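PDB 6P2K: fibronectin type III domain-containing protein from Simiduia agarivorans, which probably hydrolyses the beta-1,4-glucan backbone of xyloglucan or related glucans, as a glycoside hydrolase family 74 enzyme whose catalytic part is built from seven-bladed beta-propellers. Local coordinates for residues A360-S364 with G365-Y369; V21-P24 with N25-N28; S653-E656 with G657-Q661; G589-Q592 with G593-G597; K482-N485 with T486-P489. All coordinates share one frame; numbering follows the deposited sequence.

Contact 1: A360-S364 with G365-Y369; sequences ASHNS and GNNSY
A beta hairpin with a G1 bulge joins strands 358-363 and 368-373 of one antiparallel sheet: His362 pairs with Tyr369 at a non-hydrogen-bonded position, and Asn367 and Ser368 both face Asn363. The bulge rests on the backbone of Asn363. Asn363 N donates to Ser368 O at 2.9 Å, almost straight, while Ser368 N returns a weak bond of 3.4 Å to Asn363 O. Asn367 has positive phi, as the first residue of such a bulge usually does. On the sheet face of His362 and Tyr369, the imidazole reaches across the hairpin because CG stands opposite the backbone N (chi1 -179°). Its CD2 then sits over one face of the phenol ring, toward the rim, 3.6 Å from Tyr369 CZ; the two planes are inclined at 38°, so the pair is oblique. Tyr369 OH is held beyond the hairpin by Glu294 and Arg347. At the imidazole's far end His362 NE2 donates to Asn367 OD1 at 3.1 Å, with the acceptor near the ring plane and the amide turned 84° from it. Replacing the histidine by an alanine would probably leave Asn367 OD1 without this donor and uncover part of the tyrosine ring. On the face of Asn363 and Ser368, Asn363 CG packs against Asn366 CB at 3.4 Å.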
loop_
_atom_site.group_PDB
_atom_site.type_symbol
_atom_site.label_atom_id
_atom_site.label_comp_id
_atom_site.label_asym_id
_atom_site.label_seq_id
_atom_site.Cartn_x
_atom_site.Cartn_y
_atom_site.Cartn_z
ATOM N N ALA B 360 23.508 -39.821 -3.075
ATOM C CA ALA B 360 22.900 -40.155 -1.797
ATOM C C ALA B 360 23.927 -40.855 -0.923
ATOM O O ALA B 360 24.556 -41.824 -1.358
ATOM C CB ALA B 360 21.675 -41.052 -1.985
ATOM N N SER B 361 24.107 -40.360 0.295
ATOM C CA SER B 361 24.874 -41.096 1.285
ATOM C C SER B 361 23.932 -41.991 2.083
ATOM O O SER B 361 22.727 -41.744 2.168
ATOM C CB SER B 361 25.634 -40.148 2.214
ATOM O OG SER B 361 24.782 -39.138 2.725
ATOM N N HIS B 362 24.493 -43.047 2.659
ATOM C CA HIS B 362 23.708 -44.080 3.315
ATOM C C HIS B 362 24.068 -44.159 4.792
ATOM O O HIS B 362 25.247 -44.113 5.159
ATOM C CB HIS B 362 23.928 -45.441 2.648
ATOM C CG HIS B 362 23.123 -46.549 3.255
ATOM N ND1 HIS B 362 23.700 -47.671 3.811
ATOM C CD2 HIS B 362 21.785 -46.706 3.393
ATOM C CE1 HIS B 362 22.752 -48.471 4.266
ATOM N NE2 HIS B 362 21.580 -47.908 4.026
ATOM N N ASN B 363 23.040 -44.270 5.630
ATOM C CA ASN B 363 23.196 -44.505 7.062
ATOM C C ASN B 363 22.847 -45.967 7.323
ATOM O O ASN B 363 21.688 -46.369 7.178
ATOM C CB ASN B 363 22.299 -43.564 7.866
ATOM C CG ASN B 363 22.589 -43.606 9.359
ATOM O OD1 ASN B 363 23.231 -44.530 9.862
ATOM N ND2 ASN B 363 22.110 -42.595 10.078
ATOM N N SER B 364 23.847 -46.760 7.715
ATOM C CA SER B 364 23.649 -48.205 7.801
ATOM C C SER B 364 22.842 -48.614 9.034
ATOM O O SER B 364 22.017 -49.532 8.955
ATOM C CB SER B 364 25.001 -48.921 7.780
ATOM O OG SER B 364 25.712 -48.729 8.988
ATOM N N GLY B 365 23.054 -47.951 10.175
ATOM C CA GLY B 365 22.344 -48.286 11.402
ATOM C C GLY B 365 20.922 -47.769 11.360
ATOM O O GLY B 365 20.151 -47.900 12.320
ATOM N N ASN B 366 20.576 -47.191 10.216
ATOM C CA ASN B 366 19.305 -46.530 9.949
ATOM C C ASN B 366 18.659 -46.967 8.636
ATOM O O ASN B 366 17.426 -46.957 8.550
ATOM C CB ASN B 366 19.535 -45.010 9.922
ATOM C CG ASN B 366 18.244 -44.208 9.972
ATOM O OD1 ASN B 366 17.295 -44.461 9.242
ATOM N ND2 ASN B 366 18.221 -43.209 10.847
ATOM N N ASN B 367 19.433 -47.370 7.620
ATOM C CA ASN B 367 18.932 -47.635 6.262
ATOM C C ASN B 367 18.230 -46.411 5.673
ATOM O O ASN B 367 17.216 -46.520 4.977
ATOM C CB ASN B 367 18.014 -48.857 6.206
ATOM C CG ASN B 367 17.911 -49.429 4.798
ATOM O OD1 ASN B 367 18.905 -49.481 4.070
ATOM N ND2 ASN B 367 16.716 -49.850 4.408
ATOM N N SER B 368 18.789 -45.238 5.937
ATOM C CA SER B 368 18.290 -43.990 5.391
ATOM C C SER B 368 19.286 -43.435 4.383
ATOM O O SER B 368 20.499 -43.649 4.493
ATOM C CB SER B 368 18.034 -42.962 6.499
ATOM O OG SER B 368 19.247 -42.496 7.068
ATOM N N TYR B 369 18.754 -42.726 3.394
ATOM C CA TYR B 369 19.545 -42.103 2.348
ATOM C C TYR B 369 19.396 -40.592 2.440
ATOM O O TYR B 369 18.304 -40.081 2.707
ATOM C CB TYR B 369 19.113 -42.600 0.964
ATOM C CG TYR B 369 19.446 -44.054 0.719
ATOM C CD1 TYR B 369 18.577 -45.061 1.114
ATOM C CD2 TYR B 369 20.634 -44.419 0.102
ATOM C CE1 TYR B 369 18.880 -46.392 0.896
ATOM C CE2 TYR B 369 20.947 -45.747 -0.120
ATOM C CZ TYR B 369 20.067 -46.731 0.278
ATOM O OH TYR B 369 20.369 -48.056 0.060
#

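Contact 2: V21-P24 with N25-N28; sequences VADP and NQAN
Asp23 and Asn25 form an Asx turn, and both carboxylate oxygens find donors from the residues that follow. OD1 takes two: Asn25 N at 2.8 Å, arriving from above the carboxylate plane, and Asn25 ND2 at 3.0 Å, which uses the syn lone pair although the angle at hydrogen is only 134°. The Asn25 amide stands at 90° to the carboxylate. OD2 accepts from Gln26 NE2 at 3.0 Å, again from above the plane, while the oxygen lies close to the plane of the glutamine amide. With CG swung away from the backbone N (chi1 -175°), the aspartate points its head forward over the turn, where these donors meet it. Three bonds thus grip a buried carboxylate, and would probably stabilise its negative charge. Asp23 O receives a weak bond from Gln26 N at 3.3 Å and a hydrogen bond from Trp345 NE1. The Asn25 amide also reaches strand 60-66 and the loop after it: OD1 accepts from Gly68 N, and ND2 donates to Thr66 O. The turn follows strand 17-22 and leads toward strand 30-34 of the same antiparallel sheet, with Asp23, Pro24 and Asn25 laid against Val65 of strand 60-66 in the adjacent sheet.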
loop_
_atom_site.group_PDB
_atom_site.type_symbol
_atom_site.label_atom_id
_atom_site.label_comp_id
_atom_site.label_asym_id
_atom_site.label_seq_id
_atom_site.Cartn_x
_atom_site.Cartn_y
_atom_site.Cartn_z
ATOM N N VAL B 21 29.544 -42.347 -13.495
ATOM C CA VAL B 21 30.281 -43.577 -13.235
ATOM C C VAL B 21 31.386 -43.294 -12.228
ATOM O O VAL B 21 32.200 -42.385 -12.431
ATOM C CB VAL B 21 30.868 -44.166 -14.530
ATOM C CG1 VAL B 21 31.498 -45.524 -14.252
ATOM C CG2 VAL B 21 29.791 -44.276 -15.599
ATOM N N ALA B 22 31.428 -44.089 -11.164
ATOM C CA ALA B 22 32.461 -43.939 -10.152
ATOM C C ALA B 22 33.730 -44.672 -10.563
ATOM O O ALA B 22 33.681 -45.763 -11.140
ATOM C CB ALA B 22 31.972 -44.462 -8.803
ATOM N N ASP B 23 34.870 -44.056 -10.270
ATOM C CA ASP B 23 36.172 -44.688 -10.432
ATOM C C ASP B 23 36.353 -45.675 -9.286
ATOM O O ASP B 23 36.438 -45.263 -8.121
ATOM C CB ASP B 23 37.283 -43.630 -10.445
ATOM C CG ASP B 23 38.662 -44.208 -10.744
ATOM O OD1 ASP B 23 38.871 -45.431 -10.579
ATOM O OD2 ASP B 23 39.552 -43.424 -11.137
ATOM N N PRO B 24 36.407 -46.980 -9.567
ATOM C CA PRO B 24 36.593 -47.950 -8.477
ATOM C C PRO B 24 37.944 -47.838 -7.790
ATOM O O PRO B 24 38.087 -48.326 -6.662
ATOM C CB PRO B 24 36.437 -49.304 -9.184
ATOM C CG PRO B 24 36.836 -49.030 -10.595
ATOM C CD PRO B 24 36.356 -47.631 -10.887
ATOM N N ASN B 25 38.932 -47.204 -8.426
ATOM C CA ASN B 25 40.260 -47.093 -7.839
ATOM C C ASN B 25 40.394 -45.915 -6.884
ATOM O O ASN B 25 41.261 -45.949 -6.003
ATOM C CB ASN B 25 41.318 -46.962 -8.938
ATOM C CG ASN B 25 41.199 -48.040 -9.994
ATOM O OD1 ASN B 25 41.534 -49.198 -9.753
ATOM N ND2 ASN B 25 40.726 -47.661 -11.177
ATOM N N GLN B 26 39.569 -44.880 -7.032
ATOM C CA GLN B 26 39.727 -43.645 -6.269
ATOM C C GLN B 26 38.362 -43.184 -5.783
ATOM O O GLN B 26 37.507 -42.819 -6.596
ATOM C CB GLN B 26 40.373 -42.551 -7.116
ATOM C CG GLN B 26 41.701 -42.890 -7.748
ATOM C CD GLN B 26 42.173 -41.770 -8.643
ATOM O OE1 GLN B 26 43.099 -41.034 -8.305
ATOM N NE2 GLN B 26 41.515 -41.613 -9.787
ATOM N N ALA B 27 38.167 -43.166 -4.467
ATOM C CA ALA B 27 36.931 -42.625 -3.921
ATOM C C ALA B 27 36.819 -41.138 -4.239
ATOM O O ALA B 27 37.820 -40.417 -4.271
ATOM C CB ALA B 27 36.872 -42.858 -2.414
ATOM N N ASN B 28 35.587 -40.694 -4.494
ATOM C CA ASN B 28 35.213 -39.326 -4.846
ATOM C C ASN B 28 35.592 -38.949 -6.275
ATOM O O ASN B 28 35.420 -37.784 -6.661
ATOM C CB ASN B 28 35.800 -38.301 -3.866
ATOM C CG ASN B 28 35.401 -38.585 -2.427
ATOM O OD1 ASN B 28 34.227 -38.814 -2.136
ATOM N ND2 ASN B 28 36.378 -38.585 -1.526
#

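Contact 3: S653-E656 with G657-Q661; sequences STDE and GQNWQ
Ser653 and Asp655 supply most of the polar links to residues 657-659. Among the side-chain hydrogen bonds, Ser653 OG accepts from Gly657 N at 2.9 Å and donates to Asp655 OD1 at 2.8 Å, meeting OD1 nearly end-on. That carboxylate grips Asn659 twice: OD1 takes the backbone N at 3.0 Å, from the syn side, and OD2 takes ND2 at 2.9 Å through its syn lone pair, nearly straight at 175°. Asp655 CG lies between its own backbone N and carbonyl carbon (chi1 56°), which swings both oxygens over the turn toward Asn659. The backbone bond is Gln658 N to Asp655 O, at 3.2 Å. A CH-pi contact adds an apolar element, with Ser653 CB over the face of the Trp660 six-membered ring, 3.8 Å from its centroid. The indole NE1 has its main partner in Val610 O. One water joins Thr654 N, Asn659 O and Gln661 NE2; a second links Thr654 OG1 to Gln661 OE1. Gly657 has phi 90°, where a CB would strike Glu656 O. The core is a type I' turn from Asp655 to Gln658, in the connection between strands 648-653 and 661-664 of a four-stranded antiparallel sheet, the blade architecture of a beta-propeller.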
loop_
_atom_site.group_PDB
_atom_site.type_symbol
_atom_site.label_atom_id
_atom_site.label_comp_id
_atom_site.label_asym_id
_atom_site.label_seq_id
_atom_site.Cartn_x
_atom_site.Cartn_y
_atom_site.Cartn_z
ATOM N N SER B 653 26.016 -5.910 -47.120
ATOM C CA SER B 653 25.478 -4.846 -47.951
ATOM C C SER B 653 25.522 -3.545 -47.167
ATOM O O SER B 653 25.217 -3.526 -45.969
ATOM C CB SER B 653 24.033 -5.137 -48.386
ATOM O OG SER B 653 23.381 -3.940 -48.793
ATOM N N THR B 654 25.899 -2.461 -47.844
ATOM C CA THR B 654 25.883 -1.133 -47.246
ATOM C C THR B 654 24.821 -0.230 -47.860
ATOM O O THR B 654 24.843 0.983 -47.629
ATOM C CB THR B 654 27.257 -0.473 -47.364
ATOM O OG1 THR B 654 27.654 -0.428 -48.743
ATOM C CG2 THR B 654 28.294 -1.252 -46.567
ATOM N N ASP B 655 23.888 -0.786 -48.631
ATOM C CA ASP B 655 22.797 -0.015 -49.221
ATOM C C ASP B 655 21.467 -0.730 -49.013
ATOM O O ASP B 655 20.654 -0.870 -49.928
ATOM C CB ASP B 655 23.052 0.268 -50.705
ATOM C CG ASP B 655 23.296 -0.992 -51.522
ATOM O OD1 ASP B 655 23.250 -2.106 -50.958
ATOM O OD2 ASP B 655 23.538 -0.862 -52.741
ATOM N N GLU B 656 21.238 -1.189 -47.781
ATOM C CA GLU B 656 19.958 -1.766 -47.362
ATOM C C GLU B 656 19.524 -2.930 -48.252
ATOM O O GLU B 656 18.332 -3.114 -48.512
ATOM C CB GLU B 656 18.863 -0.695 -47.311
ATOM C CG GLU B 656 19.131 0.403 -46.292
ATOM C CD GLU B 656 17.866 1.108 -45.831
ATOM O OE1 GLU B 656 17.984 2.126 -45.115
ATOM O OE2 GLU B 656 16.757 0.649 -46.186
ATOM N N GLY B 657 20.481 -3.722 -48.730
ATOM C CA GLY B 657 20.173 -4.934 -49.457
ATOM C C GLY B 657 20.037 -4.795 -50.956
ATOM O O GLY B 657 19.642 -5.766 -51.612
ATOM N N GLN B 658 20.343 -3.627 -51.525
ATOM C CA GLN B 658 20.290 -3.493 -52.978
ATOM C C GLN B 658 21.424 -4.262 -53.645
ATOM O O GLN B 658 21.222 -4.897 -54.686
ATOM C CB GLN B 658 20.331 -2.020 -53.380
ATOM C CG GLN B 658 19.097 -1.235 -52.976
ATOM C CD GLN B 658 19.190 0.227 -53.351
ATOM O OE1 GLN B 658 19.859 0.591 -54.317
ATOM N NE2 GLN B 658 18.519 1.078 -52.585
ATOM N N ASN B 659 22.619 -4.226 -53.056
ATOM C CA ASN B 659 23.785 -4.918 -53.588
ATOM C C ASN B 659 24.538 -5.584 -52.446
ATOM O O ASN B 659 24.688 -4.997 -51.371
ATOM C CB ASN B 659 24.712 -3.954 -54.332
ATOM C CG ASN B 659 24.050 -3.327 -55.542
ATOM O OD1 ASN B 659 24.008 -3.923 -56.618
ATOM N ND2 ASN B 659 23.537 -2.116 -55.373
ATOM N N TRP B 660 25.024 -6.801 -52.689
ATOM C CA TRP B 660 25.674 -7.610 -51.666
ATOM C C TRP B 660 27.079 -8.009 -52.101
ATOM O O TRP B 660 27.391 -8.066 -53.294
ATOM C CB TRP B 660 24.863 -8.876 -51.370
ATOM C CG TRP B 660 23.490 -8.615 -50.840
ATOM C CD1 TRP B 660 22.366 -8.341 -51.567
ATOM C CD2 TRP B 660 23.087 -8.618 -49.465
ATOM N NE1 TRP B 660 21.293 -8.170 -50.729
ATOM C CE2 TRP B 660 21.709 -8.333 -49.433
ATOM C CE3 TRP B 660 23.762 -8.833 -48.257
ATOM C CZ2 TRP B 660 20.991 -8.256 -48.242
ATOM C CZ3 TRP B 660 23.049 -8.756 -47.077
ATOM C CH2 TRP B 660 21.676 -8.474 -47.078
ATOM N N GLN B 661 27.927 -8.301 -51.110
ATOM C CA GLN B 661 29.272 -8.815 -51.346
ATOM C C GLN B 661 29.549 -9.992 -50.421
ATOM O O GLN B 661 29.146 -9.985 -49.254
ATOM C CB GLN B 661 30.351 -7.742 -51.123
ATOM C CG GLN B 661 30.163 -6.463 -51.921
ATOM C CD GLN B 661 29.426 -5.393 -51.136
ATOM O OE1 GLN B 661 29.751 -5.119 -49.978
ATOM N NE2 GLN B 661 28.430 -4.778 -51.764
HETATM O O HOH W 1 26.284 -2.830 -50.651
HETATM O O HOH W 2 29.187 -2.532 -49.532
#

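Contact 4: G589-Q592 with G593-G597; sequences GGVQ and GVWRG
Trp595, Gln592 and Gly593 carry this contact, the indole turned back toward the loop that leads into its strand and meeting Val591 there. Trp595 NE1 donates to Val591 O at 3.2 Å. The bond is bent, 138° at hydrogen: the donor stands 47° above the carbonyl plane and the oxygen is tilted 30° from the ring plane. Val591 CG1 meets Trp595 CZ2 at 4.0 Å where the two side chains cross at about a right angle, and CB is equally near, so the valine packs against the benzo side of the indole while its carbonyl takes the pyrrole nitrogen. Val591 O has a second donor in Ser587 OG. These residues belong to the hairpin connection between strands 582-588 and 593-599 of an antiparallel sheet, a propeller blade, in which Trp595 pairs through its backbone with Phe585 and the two rings also meet. The side chain of Asp566, a zinc ligand, lies about 6 Å from that of Trp595, and its backbone bonds to Val591. Gln592 links loop to strand. Its carbonyl O comes to 4.1 Å from Trp595 NE1 and accepts from Gln609 NE2, while its side-chain OE1 accepts from Gly615 N at the end of strand 605-615. Gly593 follows with positive phi, and its O lies in plane at the edge of the indole; a CB here would stand only 2.3 Å from Gln592 O.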
loop_
_atom_site.group_PDB
_atom_site.type_symbol
_atom_site.label_atom_id
_atom_site.label_comp_id
_atom_site.label_asym_id
_atom_site.label_seq_id
_atom_site.Cartn_x
_atom_site.Cartn_y
_atom_site.Cartn_z
ATOM N N GLY B 589 10.485 -19.585 -44.166
ATOM C CA GLY B 589 9.315 -20.317 -44.610
ATOM C C GLY B 589 8.675 -19.587 -45.771
ATOM O O GLY B 589 8.794 -18.366 -45.903
ATOM N N GLY B 590 7.999 -20.350 -46.620
ATOM C CA GLY B 590 7.432 -19.759 -47.823
ATOM C C GLY B 590 8.541 -19.284 -48.741
ATOM O O GLY B 590 9.469 -20.033 -49.070
ATOM N N VAL B 591 8.458 -18.026 -49.165
ATOM C CA VAL B 591 9.536 -17.414 -49.933
ATOM C C VAL B 591 10.626 -17.006 -48.948
ATOM O O VAL B 591 10.440 -16.082 -48.150
ATOM C CB VAL B 591 9.041 -16.216 -50.751
ATOM C CG1 VAL B 591 10.189 -15.610 -51.541
ATOM C CG2 VAL B 591 7.918 -16.638 -51.690
ATOM N N GLN B 592 11.762 -17.694 -49.001
ATOM C CA GLN B 592 12.836 -17.473 -48.050
ATOM C C GLN B 592 13.721 -16.311 -48.494
ATOM O O GLN B 592 13.637 -15.823 -49.623
ATOM C CB GLN B 592 13.668 -18.742 -47.891
ATOM C CG GLN B 592 12.911 -19.900 -47.259
ATOM C CD GLN B 592 13.821 -21.035 -46.849
ATOM O OE1 GLN B 592 14.713 -20.862 -46.019
ATOM N NE2 GLN B 592 13.601 -22.206 -47.428
ATOM N N GLY B 593 14.586 -15.875 -47.586
ATOM C CA GLY B 593 15.574 -14.860 -47.876
ATOM C C GLY B 593 15.478 -13.693 -46.920
ATOM O O GLY B 593 14.696 -13.686 -45.971
ATOM N N VAL B 594 16.308 -12.689 -47.183
ATOM C CA VAL B 594 16.256 -11.442 -46.427
ATOM C C VAL B 594 15.161 -10.565 -47.017
ATOM O O VAL B 594 15.168 -10.262 -48.214
ATOM C CB VAL B 594 17.612 -10.720 -46.440
ATOM C CG1 VAL B 594 17.526 -9.432 -45.632
ATOM C CG2 VAL B 594 18.701 -11.627 -45.891
ATOM N N TRP B 595 14.209 -10.170 -46.182
ATOM C CA TRP B 595 13.109 -9.311 -46.586
ATOM C C TRP B 595 13.276 -7.937 -45.947
ATOM O O TRP B 595 13.878 -7.802 -44.878
ATOM C CB TRP B 595 11.764 -9.923 -46.176
ATOM C CG TRP B 595 11.268 -10.976 -47.116
ATOM C CD1 TRP B 595 11.798 -12.217 -47.310
ATOM C CD2 TRP B 595 10.131 -10.882 -47.985
ATOM N NE1 TRP B 595 11.064 -12.902 -48.252
ATOM C CE2 TRP B 595 10.036 -12.105 -48.681
ATOM C CE3 TRP B 595 9.185 -9.883 -48.239
ATOM C CZ2 TRP B 595 9.037 -12.353 -49.623
ATOM C CZ3 TRP B 595 8.192 -10.131 -49.173
ATOM C CH2 TRP B 595 8.125 -11.357 -49.852
ATOM N N ARG B 596 12.739 -6.916 -46.609
ATOM C CA ARG B 596 12.797 -5.551 -46.102
ATOM C C ARG B 596 11.412 -4.931 -46.163
ATOM O O ARG B 596 10.760 -4.963 -47.212
ATOM C CB ARG B 596 13.785 -4.704 -46.900
ATOM C CG ARG B 596 13.794 -3.232 -46.521
ATOM C CD ARG B 596 14.586 -2.444 -47.555
ATOM N NE ARG B 596 14.732 -1.028 -47.234
ATOM C CZ ARG B 596 13.859 -0.085 -47.575
ATOM N NH1 ARG B 596 12.758 -0.404 -48.245
ATOM N NH2 ARG B 596 14.086 1.180 -47.247
ATOM N N GLY B 597 10.965 -4.378 -45.042
ATOM C CA GLY B 597 9.684 -3.695 -44.955
ATOM C C GLY B 597 9.895 -2.214 -44.705
ATOM O O GLY B 597 10.784 -1.825 -43.941
#

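Contact 5: K482-N485 with T486-P489; sequences KRLN and THSP
His487 folds back over Leu484, and its side chain can be traced outward from the backbone. CB leaves a residue of positive phi (51°), and CG, placed opposite the carbonyl carbon (chi1 -67°), carries the ring back over the leucine. The imidazole then lies with one face over Leu484 CB, which sits 3.8 Å from the ring centroid and only 13° off its normal, a CH-pi contact over the middle of the ring. On the CD2 side the ring meets Leu484 CD1 at 4.1 Å. CE1 approaches Leu484 O at 3.3 Å. A water close to ND1, unusually short at 2.5 Å, also donates to Asn485 O and may link ring and turn. At the tip, NE2 is 4.0 Å from Leu484 CD1 and hydrogen-bonds to His409 ND1, whose ring also meets this one. An alanine here would probably strip the leucine of its aromatic lid, cost His409 ND1 this NE2 partner and break the water's link to the ring. Farther along, a second water joins Lys482 NZ to Ser488 O, while the lysine has its salt bridge with Glu424. Leu484 is the centre of an inverse gamma turn, closed by a weak 3.0 Å bond from Asn485 N to Arg483 O. The arrangement is that of a tight turn leaving strand 478-483, in the connection to strand 493-496 of one antiparallel propeller blade.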
loop_
_atom_site.group_PDB
_atom_site.type_symbol
_atom_site.label_atom_id
_atom_site.label_comp_id
_atom_site.label_asym_id
_atom_site.label_seq_id
_atom_site.Cartn_x
_atom_site.Cartn_y
_atom_site.Cartn_z
ATOM N N LYS B 482 8.286 -8.169 -18.861
ATOM C CA LYS B 482 8.667 -7.994 -17.461
ATOM C C LYS B 482 9.317 -6.627 -17.301
ATOM O O LYS B 482 10.429 -6.401 -17.792
ATOM C CB LYS B 482 9.617 -9.093 -16.982
ATOM C CG LYS B 482 10.347 -8.720 -15.686
ATOM C CD LYS B 482 11.218 -9.847 -15.161
ATOM C CE LYS B 482 10.374 -10.953 -14.544
ATOM N NZ LYS B 482 11.216 -12.050 -13.974
ATOM N N ARG B 483 8.628 -5.722 -16.613
ATOM C CA ARG B 483 9.204 -4.420 -16.315
ATOM C C ARG B 483 10.286 -4.569 -15.255
ATOM O O ARG B 483 10.051 -5.145 -14.188
ATOM C CB ARG B 483 8.116 -3.457 -15.846
ATOM C CG ARG B 483 7.217 -2.967 -16.967
ATOM C CD ARG B 483 5.936 -2.355 -16.424
ATOM N NE ARG B 483 4.971 -3.378 -16.025
ATOM C CZ ARG B 483 3.674 -3.150 -15.848
ATOM N NH1 ARG B 483 3.184 -1.930 -16.041
ATOM N NH2 ARG B 483 2.867 -4.141 -15.484
ATOM N N LEU B 484 11.482 -4.067 -15.557
ATOM C CA LEU B 484 12.619 -4.177 -14.645
ATOM C C LEU B 484 12.619 -2.988 -13.682
ATOM O O LEU B 484 13.507 -2.132 -13.685
ATOM C CB LEU B 484 13.921 -4.279 -15.431
ATOM C CG LEU B 484 14.021 -5.511 -16.337
ATOM C CD1 LEU B 484 15.240 -5.421 -17.248
ATOM C CD2 LEU B 484 14.059 -6.787 -15.506
ATOM N N ASN B 485 11.575 -2.954 -12.849
ATOM C CA ASN B 485 11.442 -1.880 -11.870
ATOM C C ASN B 485 12.574 -1.915 -10.853
ATOM O O ASN B 485 13.081 -0.867 -10.440
ATOM C CB ASN B 485 10.091 -1.980 -11.162
ATOM C CG ASN B 485 8.924 -1.689 -12.084
ATOM O OD1 ASN B 485 8.907 -0.676 -12.781
ATOM N ND2 ASN B 485 7.940 -2.580 -12.094
ATOM N N THR B 486 12.983 -3.112 -10.435
ATOM C CA THR B 486 14.003 -3.258 -9.409
ATOM C C THR B 486 15.215 -4.062 -9.854
ATOM O O THR B 486 16.192 -4.128 -9.100
ATOM C CB THR B 486 13.415 -3.918 -8.150
ATOM O OG1 THR B 486 12.933 -5.230 -8.470
ATOM C CG2 THR B 486 12.277 -3.083 -7.583
ATOM N N HIS B 487 15.190 -4.661 -11.046
ATOM C CA HIS B 487 16.245 -5.573 -11.487
ATOM C C HIS B 487 16.497 -6.638 -10.422
ATOM O O HIS B 487 17.629 -6.897 -10.006
ATOM C CB HIS B 487 17.529 -4.813 -11.830
ATOM C CG HIS B 487 17.404 -3.926 -13.030
ATOM N ND1 HIS B 487 16.768 -2.703 -12.989
ATOM C CD2 HIS B 487 17.823 -4.089 -14.308
ATOM C CE1 HIS B 487 16.806 -2.148 -14.188
ATOM N NE2 HIS B 487 17.441 -2.967 -15.006
ATOM N N SER B 488 15.410 -7.248 -9.969
ATOM C CA SER B 488 15.438 -8.166 -8.839
ATOM C C SER B 488 14.374 -9.223 -9.072
ATOM O O SER B 488 13.511 -9.066 -9.945
ATOM C CB SER B 488 15.195 -7.423 -7.519
ATOM O OG SER B 488 13.838 -7.521 -7.138
ATOM N N PRO B 489 14.412 -10.326 -8.317
ATOM C CA PRO B 489 13.346 -11.336 -8.442
ATOM C C PRO B 489 11.953 -10.802 -8.144
ATOM O O PRO B 489 10.974 -11.502 -8.431
ATOM C CB PRO B 489 13.760 -12.410 -7.428
ATOM C CG PRO B 489 15.240 -12.288 -7.353
ATOM C CD PRO B 489 15.529 -10.814 -7.488
HETATM O O HOH W 3 12.101 -10.931 -11.670
HETATM O O HOH W 4 16.113 -1.289 -11.070
#

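Overall arrangement
All five contacts are local turns or hairpin connections, following one another along the chain in the order 2, 1, 5, 4, 3. Contacts 1 and 2 lie on one side of the chain's centre, their centres 20 Å apart, and contacts 3 and 4 on the opposite side, about 69 Å between the centres of 1 and 3. Contacts 3 and 4 alone touch: Glu656 OE2 and Arg596 NE form a salt bridge of 2.8 Å, tying neighbouring sheets together. Contact 5 stands about 35 Å from contact 4, centre to centre. Contact 4 comes near a metal, with the Trp595 side chain about 8 Å from a bound zinc ion; contacts 1, 2 and 3 lie away from the zinc sites.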